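Local atomic coordinates of Alr4995 protein (Nostoc sp., PDB entry 6LRF), a protein that probably hydrolyses arginine to ornithine, carbon dioxide and ammonia and cyclises the ornithine to proline, as a bifunctional arginine dihydrolase and ornithine cyclodeaminase. Residues G489-H501 / Y516-D530. Numbering follows the deposited sequence.
Sequences GKVVVTAGPVVIH and YVQALLGGNAIAVHD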
loop_
_atom_site.group_PDB
_atom_site.type_symbol
_atom_site.label_atom_id
_atom_site.label_comp_id
_atom_site.label_asym_id
_atom_site.label_seq_id
_atom_site.Cartn_x
_atom_site.Cartn_y
_atom_site.Cartn_z
ATOM N N GLY B 489 -21.673 -4.191 -31.157
ATOM C CA GLY B 489 -20.988 -2.976 -30.726
ATOM C C GLY B 489 -19.468 -3.052 -30.732
ATOM O O GLY B 489 -18.890 -4.024 -31.189
ATOM N N LYS B 490 -18.805 -2.015 -30.240
ATOM C CA LYS B 490 -17.352 -1.984 -30.308
ATOM C C LYS B 490 -16.734 -1.966 -28.909
ATOM O O LYS B 490 -17.078 -1.138 -28.066
ATOM C CB LYS B 490 -16.883 -0.778 -31.120
ATOM C CG LYS B 490 -15.387 -0.728 -31.375
ATOM C CD LYS B 490 -14.989 0.593 -32.055
ATOM C CE LYS B 490 -13.613 0.504 -32.710
ATOM N NZ LYS B 490 -13.296 1.698 -33.558
ATOM N N VAL B 491 -15.833 -2.903 -28.657
ATOM C CA VAL B 491 -15.155 -2.959 -27.369
ATOM C C VAL B 491 -13.663 -2.732 -27.607
ATOM O O VAL B 491 -13.070 -3.348 -28.491
ATOM C CB VAL B 491 -15.400 -4.304 -26.650
ATOM C CG1 VAL B 491 -14.537 -4.422 -25.399
ATOM C CG2 VAL B 491 -16.897 -4.469 -26.307
ATOM N N VAL B 492 -13.072 -1.815 -26.847
ATOM C CA VAL B 492 -11.663 -1.497 -27.019
ATOM C C VAL B 492 -10.943 -1.903 -25.743
ATOM O O VAL B 492 -11.445 -1.683 -24.641
ATOM C CB VAL B 492 -11.439 0.000 -27.319
ATOM C CG1 VAL B 492 -9.951 0.324 -27.386
ATOM C CG2 VAL B 492 -12.108 0.377 -28.631
ATOM N N VAL B 493 -9.784 -2.526 -25.895
ATOM C CA VAL B 493 -8.991 -2.924 -24.747
ATOM C C VAL B 493 -7.667 -2.175 -24.750
ATOM O O VAL B 493 -7.027 -2.026 -25.794
ATOM C CB VAL B 493 -8.753 -4.454 -24.748
ATOM C CG1 VAL B 493 -7.786 -4.842 -23.669
ATOM C CG2 VAL B 493 -10.080 -5.188 -24.546
ATOM N N THR B 494 -7.277 -1.666 -23.587
ATOM C CA THR B 494 -5.917 -1.183 -23.377
ATOM C C THR B 494 -5.253 -2.183 -22.443
ATOM O O THR B 494 -5.902 -2.726 -21.554
ATOM C CB THR B 494 -5.874 0.239 -22.771
ATOM O OG1 THR B 494 -6.308 0.186 -21.406
ATOM C CG2 THR B 494 -6.803 1.160 -23.525
ATOM N N ALA B 495 -3.976 -2.468 -22.634
ATOM C CA ALA B 495 -3.374 -3.504 -21.805
ATOM C C ALA B 495 -1.894 -3.248 -21.581
ATOM O O ALA B 495 -1.212 -2.812 -22.493
ATOM C CB ALA B 495 -3.590 -4.876 -22.447
ATOM N N GLY B 496 -1.408 -3.528 -20.376
ATOM C CA GLY B 496 0.006 -3.406 -20.073
ATOM C C GLY B 496 0.611 -4.753 -19.719
ATOM O O GLY B 496 -0.121 -5.733 -19.542
ATOM N N PRO B 497 1.949 -4.810 -19.594
ATOM C CA PRO B 497 2.706 -6.065 -19.391
ATOM C C PRO B 497 2.239 -6.885 -18.191
ATOM O O PRO B 497 2.323 -8.107 -18.231
ATOM C CB PRO B 497 4.144 -5.582 -19.170
ATOM C CG PRO B 497 4.204 -4.269 -19.807
ATOM C CD PRO B 497 2.841 -3.642 -19.644
ATOM N N VAL B 498 1.729 -6.231 -17.154
ATOM C CA VAL B 498 1.249 -6.952 -15.978
ATOM C C VAL B 498 0.141 -7.949 -16.341
ATOM O O VAL B 498 -0.082 -8.935 -15.632
ATOM C CB VAL B 498 0.787 -5.953 -14.896
ATOM C CG1 VAL B 498 0.033 -6.648 -13.793
ATOM C CG2 VAL B 498 2.005 -5.254 -14.326
ATOM N N VAL B 499 -0.521 -7.728 -17.473
ATOM C CA VAL B 499 -1.462 -8.721 -17.983
ATOM C C VAL B 499 -0.754 -10.064 -18.257
ATOM O O VAL B 499 -1.258 -11.135 -17.907
ATOM C CB VAL B 499 -2.151 -8.245 -19.276
ATOM C CG1 VAL B 499 -3.014 -9.372 -19.881
ATOM C CG2 VAL B 499 -2.989 -6.996 -19.011
ATOM N N ILE B 500 0.417 -10.003 -18.888
ATOM C CA ILE B 500 1.180 -11.210 -19.195
ATOM C C ILE B 500 1.729 -11.835 -17.918
ATOM O O ILE B 500 1.558 -13.021 -17.674
ATOM C CB ILE B 500 2.341 -10.899 -20.154
ATOM C CG1 ILE B 500 1.802 -10.220 -21.412
ATOM C CG2 ILE B 500 3.071 -12.157 -20.512
ATOM C CD1 ILE B 500 0.689 -11.031 -22.077
ATOM N N HIS B 501 2.374 -11.013 -17.098
ATOM C CA HIS B 501 2.968 -11.461 -15.837
ATOM C C HIS B 501 2.022 -12.200 -14.889
ATOM O O HIS B 501 2.454 -13.091 -14.159
ATOM C CB HIS B 501 3.558 -10.261 -15.111
ATOM C CG HIS B 501 4.634 -9.574 -15.888
ATOM N ND1 HIS B 501 4.982 -8.255 -15.682
ATOM C CD2 HIS B 501 5.426 -10.024 -16.890
ATOM C CE1 HIS B 501 5.956 -7.927 -16.514
ATOM N NE2 HIS B 501 6.244 -8.982 -17.256
ATOM N N TYR B 516 -14.817 -10.508 -28.566
ATOM C CA TYR B 516 -15.140 -9.475 -27.592
ATOM C C TYR B 516 -14.255 -8.232 -27.722
ATOM O O TYR B 516 -14.480 -7.248 -27.044
ATOM C CB TYR B 516 -15.016 -10.014 -26.167
ATOM C CG TYR B 516 -15.945 -11.157 -25.850
ATOM C CD1 TYR B 516 -15.544 -12.480 -26.039
ATOM C CD2 TYR B 516 -17.221 -10.923 -25.367
ATOM C CE1 TYR B 516 -16.388 -13.537 -25.744
ATOM C CE2 TYR B 516 -18.073 -11.972 -25.073
ATOM C CZ TYR B 516 -17.649 -13.276 -25.262
ATOM O OH TYR B 516 -18.496 -14.317 -24.966
ATOM N N VAL B 517 -13.235 -8.285 -28.569
ATOM C CA VAL B 517 -12.264 -7.206 -28.642
ATOM C C VAL B 517 -12.118 -6.714 -30.078
ATOM O O VAL B 517 -11.656 -7.451 -30.947
ATOM C CB VAL B 517 -10.893 -7.661 -28.090
ATOM C CG1 VAL B 517 -9.902 -6.502 -28.073
ATOM C CG2 VAL B 517 -11.055 -8.208 -26.695
ATOM N N GLN B 518 -12.500 -5.465 -30.325
ATOM C CA GLN B 518 -12.458 -4.914 -31.682
ATOM C C GLN B 518 -11.209 -4.083 -31.942
ATOM O O GLN B 518 -10.894 -3.761 -33.082
ATOM C CB GLN B 518 -13.705 -4.059 -31.955
ATOM C CG GLN B 518 -14.940 -4.887 -32.316
ATOM C CD GLN B 518 -15.381 -5.800 -31.189
ATOM O OE1 GLN B 518 -15.707 -5.339 -30.092
ATOM N NE2 GLN B 518 -15.396 -7.105 -31.452
ATOM N N ALA B 519 -10.501 -3.727 -30.880
ATOM C CA ALA B 519 -9.242 -3.011 -31.032
ATOM C C ALA B 519 -8.415 -3.155 -29.769
ATOM O O ALA B 519 -8.952 -3.276 -28.678
ATOM C CB ALA B 519 -9.482 -1.536 -31.348
ATOM N N LEU B 520 -7.101 -3.127 -29.936
ATOM C CA LEU B 520 -6.166 -3.261 -28.836
ATOM C C LEU B 520 -5.164 -2.102 -28.839
ATOM O O LEU B 520 -4.476 -1.852 -29.828
ATOM C CB LEU B 520 -5.435 -4.592 -28.935
ATOM C CG LEU B 520 -4.394 -4.843 -27.860
ATOM C CD1 LEU B 520 -5.086 -4.895 -26.535
ATOM C CD2 LEU B 520 -3.686 -6.169 -28.147
ATOM N N LEU B 521 -5.083 -1.399 -27.718
ATOM C CA LEU B 521 -4.165 -0.265 -27.593
ATOM C C LEU B 521 -3.181 -0.536 -26.468
ATOM O O LEU B 521 -3.586 -0.914 -25.366
ATOM C CB LEU B 521 -4.937 1.030 -27.319
ATOM C CG LEU B 521 -6.071 1.334 -28.296
ATOM C CD1 LEU B 521 -6.812 2.621 -27.892
ATOM C CD2 LEU B 521 -5.512 1.454 -29.705
ATOM N N GLY B 522 -1.893 -0.363 -26.738
ATOM C CA GLY B 522 -0.904 -0.563 -25.699
ATOM C C GLY B 522 0.434 0.033 -26.039
ATOM O O GLY B 522 0.541 0.908 -26.898
ATOM N N GLY B 523 1.472 -0.443 -25.359
ATOM C CA GLY B 523 2.814 0.040 -25.613
ATOM C C GLY B 523 3.710 -1.043 -26.192
ATOM O O GLY B 523 3.266 -2.159 -26.510
ATOM N N ASN B 524 4.985 -0.702 -26.315
ATOM C CA ASN B 524 6.004 -1.617 -26.809
ATOM C C ASN B 524 6.066 -2.857 -25.917
ATOM O O ASN B 524 6.102 -3.988 -26.394
ATOM C CB ASN B 524 7.364 -0.912 -26.839
ATOM C CG ASN B 524 8.402 -1.669 -27.651
ATOM O OD1 ASN B 524 8.256 -1.830 -28.874
ATOM N ND2 ASN B 524 9.475 -2.106 -26.985
ATOM N N ALA B 525 6.019 -2.609 -24.608
ATOM C CA ALA B 525 6.332 -3.616 -23.610
ATOM C C ALA B 525 5.333 -4.782 -23.578
ATOM O O ALA B 525 5.753 -5.937 -23.482
ATOM C CB ALA B 525 6.439 -2.954 -22.226
ATOM N N ILE B 526 4.033 -4.513 -23.672
ATOM C CA ILE B 526 3.072 -5.614 -23.622
ATOM C C ILE B 526 3.251 -6.563 -24.817
ATOM O O ILE B 526 3.138 -7.769 -24.675
ATOM C CB ILE B 526 1.608 -5.137 -23.576
ATOM C CG1 ILE B 526 0.685 -6.362 -23.649
ATOM C CG2 ILE B 526 1.287 -4.199 -24.737
ATOM C CD1 ILE B 526 -0.389 -6.360 -22.632
ATOM N N ALA B 527 3.562 -6.014 -25.981
ATOM C CA ALA B 527 3.805 -6.831 -27.157
ATOM C C ALA B 527 5.069 -7.667 -26.996
ATOM O O ALA B 527 5.062 -8.848 -27.322
ATOM C CB ALA B 527 3.905 -5.963 -28.406
ATOM N N VAL B 528 6.157 -7.075 -26.502
ATOM C CA VAL B 528 7.371 -7.874 -26.342
ATOM C C VAL B 528 7.172 -8.982 -25.297
ATOM O O VAL B 528 7.589 -10.110 -25.515
ATOM C CB VAL B 528 8.605 -7.038 -25.935
ATOM C CG1 VAL B 528 9.824 -7.948 -25.783
ATOM C CG2 VAL B 528 8.903 -5.955 -26.974
ATOM N N HIS B 529 6.545 -8.663 -24.167
ATOM C CA HIS B 529 6.334 -9.653 -23.114
ATOM C C HIS B 529 5.402 -10.773 -23.560
ATOM O O HIS B 529 5.622 -11.933 -23.226
ATOM C CB HIS B 529 5.773 -8.986 -21.851
ATOM C CG HIS B 529 6.799 -8.232 -21.074
ATOM N ND1 HIS B 529 7.485 -8.790 -20.017
ATOM C CD2 HIS B 529 7.288 -6.978 -21.223
ATOM C CE1 HIS B 529 8.333 -7.900 -19.531
ATOM N NE2 HIS B 529 8.238 -6.795 -20.251
ATOM N N ASP B 530 4.350 -10.421 -24.293
ATOM C CA ASP B 530 3.414 -11.417 -24.797
ATOM C C ASP B 530 4.131 -12.359 -25.758
ATOM O O ASP B 530 3.984 -13.584 -25.682
ATOM C CB ASP B 530 2.239 -10.752 -25.502
ATOM C CG ASP B 530 1.356 -11.754 -26.248
ATOM O OD1 ASP B 530 0.665 -12.571 -25.584
ATOM O OD2 ASP B 530 1.323 -11.694 -27.497
#
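Gln-518 and Val-491 grip each other twice at the N-terminal end of two neighbouring parallel strands. The backbone N of Gln-518 bonds to Val-491 O (2.9 Å), while its side chain, bent at chi2, curls back until OE1 takes the N-H of Val-491 on an in-plane lone pair (2.8 Å). An amide suits this place because its oxygen accepts the N-H that Val-491 turns toward the neighbouring strand. A leucine in its place would probably leave that N-H without its mate and the N-terminal end of the pairing less firmly held. Beyond it, Val-493 carries the register: its N bonds to Ala-519 O, nearly straight at 173°, and its O receives Leu-521 N (2.8 Å). Branched and apolar residues fill both faces, Val-493 CG2 against Val-517 CG1 on one and Val-492 CG1 against Leu-521 CD1 on the other.

At the C-terminal ends of the strands, small residues give room to larger ones. Ile-526 holds CG1 anti to its backbone N (chi1 175°), directing that branch toward strand 491-495, and CD1 rests on Ala-495 CB (3.5 Å); Pro-497 sets CG on Ala-525 CB (3.5 Å). Pro-497 CB also lies over one face of the His-529 ring, a CH-pi contact, while His-501 turns its edge toward that ring in an offset edge-to-face pair, planes at 81°. Ser-539 OG hydrogen-bonds His-529 ND1, which is likely to limit the ring's rotation.

Strand 491-495 pairs on its other side with strand 629-633, while helix 467-486 packs on Val-491. This is the parallel core of a Rossmann-like domain, with the connection between the strands passing through helix 505-513. Backbone bonds, with one from the Gln-518 amide, thus fix the alignment of the strands, whereas the helices beyond meet through apolar and ring contacts that depend on shape.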